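Endonuclease V isoform X2 (Ciona intestinalis, PDB 6OZI) probably cleaves RNA next to inosine in a metal-ion-dependent reaction, as a eukaryotic member of the endonuclease V family of RNase H-like nucleases. Local coordinates at residues W235-K238 and E239-I243; L60-P63 and E64-Q67; R89-E92 and P93-E97. The protein carries 1 engineered substitution. One frame throughout, in Å; residues are numbered along the deposited sequence.

Contact 1. Residues W235-K238 and E239-I243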
loop_
_atom_site.group_PDB
_atom_site.type_symbol
_atom_site.label_atom_id
_atom_site.label_comp_id
_atom_site.label_asym_id
_atom_site.label_seq_id
_atom_site.Cartn_x
_atom_site.Cartn_y
_atom_site.Cartn_z
ATOM N N TRP A 235 -5.483 10.893 -5.559
ATOM C CA TRP A 235 -5.529 12.207 -4.921
ATOM C C TRP A 235 -6.606 12.265 -3.841
ATOM O O TRP A 235 -6.401 12.899 -2.791
ATOM C CB TRP A 235 -5.736 13.313 -5.957
ATOM C CG TRP A 235 -4.701 13.341 -7.082
ATOM C CD1 TRP A 235 -4.956 13.287 -8.421
ATOM C CD2 TRP A 235 -3.268 13.402 -6.953
ATOM N NE1 TRP A 235 -3.782 13.334 -9.130
ATOM C CE2 TRP A 235 -2.732 13.398 -8.254
ATOM C CE3 TRP A 235 -2.389 13.468 -5.864
ATOM C CZ2 TRP A 235 -1.362 13.459 -8.500
ATOM C CZ3 TRP A 235 -1.022 13.529 -6.112
ATOM C CH2 TRP A 235 -0.525 13.522 -7.418
ATOM N N SER A 236 -7.758 11.615 -4.067
ATOM C CA SER A 236 -8.765 11.586 -3.008
ATOM C C SER A 236 -8.205 10.935 -1.745
ATOM O O SER A 236 -8.355 11.473 -0.636
ATOM C CB SER A 236 -10.029 10.866 -3.480
ATOM O OG SER A 236 -9.785 9.490 -3.692
ATOM N N ARG A 237 -7.509 9.794 -1.904
ATOM C CA ARG A 237 -6.973 9.078 -0.742
ATOM C C ARG A 237 -5.907 9.898 -0.026
ATOM O O ARG A 237 -5.902 9.995 1.210
ATOM C CB ARG A 237 -6.361 7.746 -1.171
ATOM C CG ARG A 237 -5.807 6.951 0.008
ATOM C CD ARG A 237 -4.943 5.765 -0.418
ATOM N NE ARG A 237 -5.538 4.910 -1.436
ATOM C CZ ARG A 237 -5.043 4.804 -2.670
ATOM N NH1 ARG A 237 -3.950 5.488 -3.008
ATOM N NH2 ARG A 237 -5.624 4.008 -3.563
ATOM N N LYS A 238 -4.991 10.490 -0.792
ATOM C CA LYS A 238 -3.894 11.246 -0.201
ATOM C C LYS A 238 -4.424 12.427 0.598
ATOM O O LYS A 238 -4.007 12.658 1.743
ATOM C CB LYS A 238 -2.935 11.703 -1.303
ATOM C CG LYS A 238 -1.830 12.641 -0.847
ATOM C CD LYS A 238 -0.937 13.026 -2.023
ATOM C CE LYS A 238 0.105 14.062 -1.622
ATOM N NZ LYS A 238 1.049 14.359 -2.742
ATOM N N GLU A 239 -5.367 13.174 0.020
ATOM C CA GLU A 239 -5.933 14.287 0.761
ATOM C C GLU A 239 -6.658 13.798 2.007
ATOM O O GLU A 239 -6.552 14.419 3.070
ATOM C CB GLU A 239 -6.867 15.107 -0.126
ATOM C CG GLU A 239 -7.522 16.291 0.594
ATOM C CD GLU A 239 -6.535 17.375 1.003
ATOM O OE1 GLU A 239 -5.392 17.383 0.497
ATOM O OE2 GLU A 239 -6.904 18.232 1.837
ATOM N N LEU A 240 -7.360 12.663 1.919
ATOM C CA LEU A 240 -8.027 12.151 3.116
ATOM C C LEU A 240 -7.019 11.840 4.219
ATOM O O LEU A 240 -7.217 12.216 5.382
ATOM C CB LEU A 240 -8.855 10.907 2.790
ATOM C CG LEU A 240 -9.466 10.315 4.067
ATOM C CD1 LEU A 240 -10.738 11.042 4.467
ATOM C CD2 LEU A 240 -9.724 8.848 3.921
ATOM N N LYS A 241 -5.914 11.175 3.865
ATOM C CA LYS A 241 -4.894 10.867 4.859
ATOM C C LYS A 241 -4.253 12.121 5.433
ATOM O O LYS A 241 -3.798 12.103 6.582
ATOM C CB LYS A 241 -3.818 9.956 4.265
ATOM C CG LYS A 241 -3.930 8.513 4.721
ATOM C CD LYS A 241 -5.187 7.847 4.201
ATOM C CE LYS A 241 -5.336 6.453 4.794
ATOM N NZ LYS A 241 -5.537 6.505 6.277
ATOM N N LYS A 242 -4.202 13.214 4.667
ATOM C CA LYS A 242 -3.619 14.435 5.220
ATOM C C LYS A 242 -4.480 15.022 6.333
ATOM O O LYS A 242 -3.953 15.456 7.363
ATOM C CB LYS A 242 -3.395 15.470 4.119
ATOM C CG LYS A 242 -2.005 15.423 3.524
ATOM C CD LYS A 242 -1.887 16.333 2.317
ATOM C CE LYS A 242 -0.767 15.870 1.388
ATOM N NZ LYS A 242 -0.668 16.720 0.165
ATOM N N ILE A 243 -5.804 15.015 6.164
ATOM C CA ILE A 243 -6.710 15.664 7.111
ATOM C C ILE A 243 -7.299 14.701 8.124
ATOM O O ILE A 243 -8.064 15.130 8.995
ATOM C CB ILE A 243 -7.853 16.386 6.370
ATOM C CG1 ILE A 243 -8.787 15.362 5.720
ATOM C CG2 ILE A 243 -7.294 17.331 5.326
ATOM C CD1 ILE A 243 -9.833 15.976 4.827
#

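Contact 2. Residues L60-P63 and E64-Q67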
loop_
_atom_site.group_PDB
_atom_site.type_symbol
_atom_site.label_atom_id
_atom_site.label_comp_id
_atom_site.label_asym_id
_atom_site.label_seq_id
_atom_site.Cartn_x
_atom_site.Cartn_y
_atom_site.Cartn_z
ATOM N N LEU A 60 -7.864 14.423 -17.567
ATOM C CA LEU A 60 -6.649 14.067 -18.284
ATOM C C LEU A 60 -6.871 14.268 -19.775
ATOM O O LEU A 60 -7.967 14.032 -20.289
ATOM C CB LEU A 60 -6.244 12.607 -18.033
ATOM C CG LEU A 60 -5.605 12.233 -16.693
ATOM C CD1 LEU A 60 -6.584 12.370 -15.535
ATOM C CD2 LEU A 60 -5.051 10.820 -16.755
ATOM N N SER A 61 -5.823 14.697 -20.472
ATOM C CA SER A 61 -5.925 14.834 -21.915
ATOM C C SER A 61 -6.028 13.463 -22.569
ATOM O O SER A 61 -5.585 12.453 -22.018
ATOM C CB SER A 61 -4.727 15.598 -22.478
ATOM O OG SER A 61 -3.511 14.957 -22.141
ATOM N N TYR A 62 -6.636 13.438 -23.749
ATOM C CA TYR A 62 -6.762 12.214 -24.528
ATOM C C TYR A 62 -6.199 12.466 -25.917
ATOM O O TYR A 62 -6.569 13.449 -26.558
ATOM C CB TYR A 62 -8.222 11.762 -24.622
ATOM C CG TYR A 62 -8.384 10.361 -25.175
ATOM C CD1 TYR A 62 -8.309 10.112 -26.540
ATOM C CD2 TYR A 62 -8.614 9.288 -24.326
ATOM C CE1 TYR A 62 -8.441 8.821 -27.044
ATOM C CE2 TYR A 62 -8.751 8.000 -24.813
ATOM C CZ TYR A 62 -8.668 7.772 -26.174
ATOM O OH TYR A 62 -8.811 6.493 -26.654
ATOM N N PRO A 63 -5.340 11.560 -26.412
ATOM C CA PRO A 63 -4.935 10.294 -25.785
ATOM C C PRO A 63 -3.657 10.337 -24.945
ATOM O O PRO A 63 -3.182 9.277 -24.541
ATOM C CB PRO A 63 -4.720 9.387 -26.994
ATOM C CG PRO A 63 -4.182 10.330 -28.036
ATOM C CD PRO A 63 -4.827 11.674 -27.789
ATOM N N GLU A 64 -3.112 11.526 -24.684
ATOM C CA GLU A 64 -1.816 11.612 -24.016
ATOM C C GLU A 64 -1.865 11.177 -22.551
ATOM O O GLU A 64 -0.818 10.833 -21.995
ATOM C CB GLU A 64 -1.271 13.036 -24.108
ATOM C CG GLU A 64 -0.866 13.467 -25.507
ATOM C CD GLU A 64 -2.048 13.928 -26.353
ATOM O OE1 GLU A 64 -3.186 13.965 -25.834
ATOM O OE2 GLU A 64 -1.833 14.256 -27.541
ATOM N N MET A 65 -3.047 11.179 -21.926
ATOM C CA MET A 65 -3.218 10.765 -20.525
ATOM C C MET A 65 -2.420 11.644 -19.568
ATOM O O MET A 65 -1.882 11.171 -18.570
ATOM C CB MET A 65 -2.868 9.290 -20.307
ATOM C CG MET A 65 -3.903 8.314 -20.825
ATOM S SD MET A 65 -5.531 8.592 -20.094
ATOM C CE MET A 65 -6.360 9.297 -21.515
ATOM N N LYS A 66 -2.333 12.931 -19.877
ATOM C CA LYS A 66 -1.669 13.905 -19.020
ATOM C C LYS A 66 -2.707 14.640 -18.186
ATOM O O LYS A 66 -3.671 15.188 -18.728
ATOM C CB LYS A 66 -0.855 14.899 -19.847
ATOM C CG LYS A 66 0.348 14.308 -20.576
ATOM C CD LYS A 66 1.527 14.109 -19.624
ATOM C CE LYS A 66 1.626 12.706 -19.037
ATOM N NZ LYS A 66 2.748 12.645 -18.039
ATOM N N GLN A 67 -2.503 14.651 -16.874
ATOM C CA GLN A 67 -3.438 15.309 -15.973
ATOM C C GLN A 67 -3.402 16.817 -16.213
ATOM O O GLN A 67 -2.333 17.438 -16.168
ATOM C CB GLN A 67 -3.089 14.991 -14.521
ATOM C CG GLN A 67 -4.127 15.460 -13.517
ATOM C CD GLN A 67 -3.702 15.173 -12.089
ATOM O OE1 GLN A 67 -3.580 14.014 -11.686
ATOM N NE2 GLN A 67 -3.463 16.232 -11.317
#

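Contact 3. Residues R89-E92 and P93-E97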
loop_
_atom_site.group_PDB
_atom_site.type_symbol
_atom_site.label_atom_id
_atom_site.label_comp_id
_atom_site.label_asym_id
_atom_site.label_seq_id
_atom_site.Cartn_x
_atom_site.Cartn_y
_atom_site.Cartn_z
ATOM N N ARG A 89 -24.658 6.932 -2.736
ATOM C CA ARG A 89 -23.498 7.295 -1.936
ATOM C C ARG A 89 -22.644 8.367 -2.602
ATOM O O ARG A 89 -21.987 9.146 -1.902
ATOM C CB ARG A 89 -22.651 6.050 -1.666
ATOM C CG ARG A 89 -21.364 6.283 -0.902
ATOM C CD ARG A 89 -20.903 4.982 -0.289
ATOM N NE ARG A 89 -19.515 5.001 0.147
ATOM C CZ ARG A 89 -19.127 5.290 1.382
ATOM N NH1 ARG A 89 -20.031 5.613 2.302
ATOM N NH2 ARG A 89 -17.834 5.265 1.695
ATOM N N GLU A 90 -22.589 8.423 -3.931
ATOM C CA GLU A 90 -21.664 9.386 -4.526
ATOM C C GLU A 90 -22.295 10.381 -5.507
ATOM O O GLU A 90 -21.558 11.155 -6.133
ATOM C CB GLU A 90 -20.492 8.642 -5.185
ATOM C CG GLU A 90 -20.885 7.583 -6.174
ATOM C CD GLU A 90 -19.695 6.761 -6.680
ATOM O OE1 GLU A 90 -18.674 6.622 -5.962
ATOM O OE2 GLU A 90 -19.793 6.248 -7.814
ATOM N N ILE A 91 -23.626 10.441 -5.618
ATOM C CA ILE A 91 -24.244 11.343 -6.592
ATOM C C ILE A 91 -23.983 12.802 -6.222
ATOM O O ILE A 91 -23.604 13.613 -7.075
ATOM C CB ILE A 91 -25.752 11.049 -6.738
ATOM C CG1 ILE A 91 -26.407 12.044 -7.705
ATOM C CG2 ILE A 91 -26.476 11.128 -5.398
ATOM C CD1 ILE A 91 -25.924 11.939 -9.129
ATOM N N GLU A 92 -24.168 13.161 -4.945
ATOM C CA GLU A 92 -23.980 14.559 -4.551
ATOM C C GLU A 92 -22.525 15.006 -4.658
ATOM O O GLU A 92 -22.271 16.076 -5.249
ATOM C CB GLU A 92 -24.543 14.786 -3.145
ATOM C CG GLU A 92 -24.317 16.197 -2.607
ATOM C CD GLU A 92 -25.146 17.264 -3.322
ATOM O OE1 GLU A 92 -25.996 16.906 -4.173
ATOM O OE2 GLU A 92 -24.949 18.468 -3.026
ATOM N N PRO A 93 -21.532 14.267 -4.137
ATOM C CA PRO A 93 -20.139 14.693 -4.342
ATOM C C PRO A 93 -19.781 14.844 -5.811
ATOM O O PRO A 93 -19.026 15.756 -6.173
ATOM C CB PRO A 93 -19.324 13.573 -3.680
ATOM C CG PRO A 93 -20.257 12.903 -2.755
ATOM C CD PRO A 93 -21.611 13.016 -3.358
ATOM N N PHE A 94 -20.261 13.927 -6.657
ATOM C CA PHE A 94 -20.009 14.019 -8.093
ATOM C C PHE A 94 -20.583 15.302 -8.680
ATOM O O PHE A 94 -19.889 16.032 -9.393
ATOM C CB PHE A 94 -20.596 12.814 -8.815
ATOM C CG PHE A 94 -20.446 12.883 -10.302
ATOM C CD1 PHE A 94 -19.245 12.530 -10.897
ATOM C CD2 PHE A 94 -21.495 13.291 -11.108
ATOM C CE1 PHE A 94 -19.093 12.597 -12.267
ATOM C CE2 PHE A 94 -21.346 13.352 -12.480
ATOM C CZ PHE A 94 -20.143 13.008 -13.061
ATOM N N GLN A 95 -21.875 15.559 -8.440
ATOM C CA GLN A 95 -22.510 16.765 -8.967
ATOM C C GLN A 95 -21.783 18.023 -8.508
ATOM O O GLN A 95 -21.644 18.984 -9.277
ATOM C CB GLN A 95 -23.978 16.808 -8.547
ATOM C CG GLN A 95 -24.783 15.607 -9.007
ATOM C CD GLN A 95 -25.749 15.951 -10.118
ATOM O OE1 GLN A 95 -25.364 16.548 -11.130
ATOM N NE2 GLN A 95 -27.020 15.594 -9.932
ATOM N N GLN A 96 -21.366 18.056 -7.240
ATOM C CA GLN A 96 -20.627 19.213 -6.738
ATOM C C GLN A 96 -19.281 19.364 -7.449
ATOM O O GLN A 96 -18.921 20.464 -7.891
ATOM C CB GLN A 96 -20.454 19.112 -5.224
ATOM C CG GLN A 96 -21.754 19.326 -4.454
ATOM C CD GLN A 96 -22.420 20.669 -4.771
ATOM O OE1 GLN A 96 -21.749 21.690 -4.967
ATOM N NE2 GLN A 96 -23.749 20.664 -4.837
ATOM N N GLU A 97 -18.501 18.274 -7.538
ATOM C CA GLU A 97 -17.228 18.354 -8.254
ATOM C C GLU A 97 -17.440 18.820 -9.687
ATOM O O GLU A 97 -16.697 19.671 -10.186
ATOM C CB GLU A 97 -16.503 17.003 -8.243
ATOM C CG GLU A 97 -15.957 16.550 -6.891
ATOM C CD GLU A 97 -14.733 17.345 -6.438
ATOM O OE1 GLU A 97 -14.250 18.218 -7.191
ATOM O OE2 GLU A 97 -14.252 17.098 -5.315
#

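Contact 1. Residues W235-K238 and E239-I243
W235 to K242 are joined by four consecutive i to i+4 backbone bonds. E239 N donates to W235 O and L240 N to S236 O, each at 3.0 Å, while K241 N reaches R237 O at 2.9 Å. The last bond, K242 N to K238 O (3.0 Å), is the most bent at 142°, and K242 N also makes a weak second bond to E239 O. Several side chains find their polar partners outside this stretch. W235 NE1 donates to the side-chain oxygen of Q67, and S236 OG bonds back to the carbonyls of A232 and N233. These residues belong to the C-terminal helix 227-243 of the RNase H-like fold, laid against the central sheet with S236 and L240 buried on S44. On the DNA-facing side K241 NZ forms salt bridges to E244 and to a phosphate, and R237 NE makes a long, weak ion pair with a phosphate. K238 and K242 run side by side, both chains extended, K242 NZ lying 3.3 Å from K238 CE. Their NZ atoms stand 4.1 Å apart, like charges close together; E244 of the second subunit packs on K242.

Contact 2. Residues L60-P63 and E64-Q67
The side chain of M65 folds back along the 60-63 segment, its end reaching L60, S61 and Y62, and with L60 and E64 it accounts for most of the buried surface. Its methyl CE lies 3.3 Å from S61 O and 3.6 Å from Y62 CD2, approaching that ring obliquely, while its sulfur SD rests 4.0 Å from L60 CD2. Beyond these neighbours M65 is covered by C220, K222, E227 and P228. L60 in turn sets CG 3.8 Å from Q67 CA, where the two residues form an antiparallel non-hydrogen-bonded pair. E64 folds its carboxylate back over the cis peptide that precedes P63, placing OE1 3.4 Å from Y62 C in a contact without a hydrogen bond.

S61 holds both arms together. Its N donates to K66 O over 2.8 Å, and its O accepts from M65 N, which stands above the carbonyl plane, 45° out of it. The hydroxyl occupies the crowded position between the backbone N and the carbonyl carbon (chi1 58°), and from there OG accepts from K66 N at 3.3 Å. With an alanine here the hydroxyl is gone, which is likely to leave K66 N without this acceptor and the returning arm less firmly held.

The chain reverses through the cis-proline and through M65, whose positive phi of 61° turns the backbone into the left-handed helical region. Backbone bonds from L60 to V38 and from Y62 to K36 anchor the outgoing arm to strand 37-45 and the residue just before it. The result is a beta hairpin with a cis-proline in its loop, linking the antiparallel strands 52-61 and 67-76 at the edge of the RNase H-like sheet.

Contact 3. Residues R89-E92 and P93-E97
E92 and Q96, one helical turn apart, pair through their side chains: Q96 NE2 donates to E92 OE2 at 3.1 Å. The bond is bent, at 142°, and the amide nitrogen meets the carboxylate oxygen from above its plane, 47° out of it. E92 reaches that place with CG anti to its own N (chi1 176°) and a bend further out. The backbone repeats the link, Q96 N to E92 O at 3.0 Å, beside Q95 N to I91 O at 2.9 Å and F94 N to E90 O at 3.1 Å. P93 has no N-H to continue the series, so the helix kinks here and the proline CD sits 4.2 Å from R89 O.

Apolar contacts surround these bonds. I91 and Q95 lie alongside each other, CD1 of I91 being 3.8 Å from Q95 CG. The proline ring packs on S55 and F41 of the sheet, and F94 meets the F41 ring edge-to-face and leans on L132 of helix 128-136. One turn on, E97 is buried and bonded to S55, T73 and N71, the last a residue of a potassium site. Helix 86-104 thus bears an exposed carboxylate-amide pair on one side and aromatic and proline groups against the sheet on another; the E92-Q96 bond, bent and lying at the exposed surface, probably adds only modest stability.

From the N terminus, contact 2 comes first and closes the short hairpin loop between strands 52-61 and 67-76. Contact 3 follows within helix 86-104, and contact 1 comes last in helix 227-243; each is local, and the three stand in series without nesting or crossing. The two helices flank the same strands from opposite faces: contact 3 rests on F41, S55 and M57, contact 1 on S44, C56 and their neighbours. Contacts 1 and 2 touch directly through W235 and Q67, which ties the C-terminal helix to the start of strand 67-76. Contact 3 touches neither; its nearest atoms are about 8 Å from contact 1.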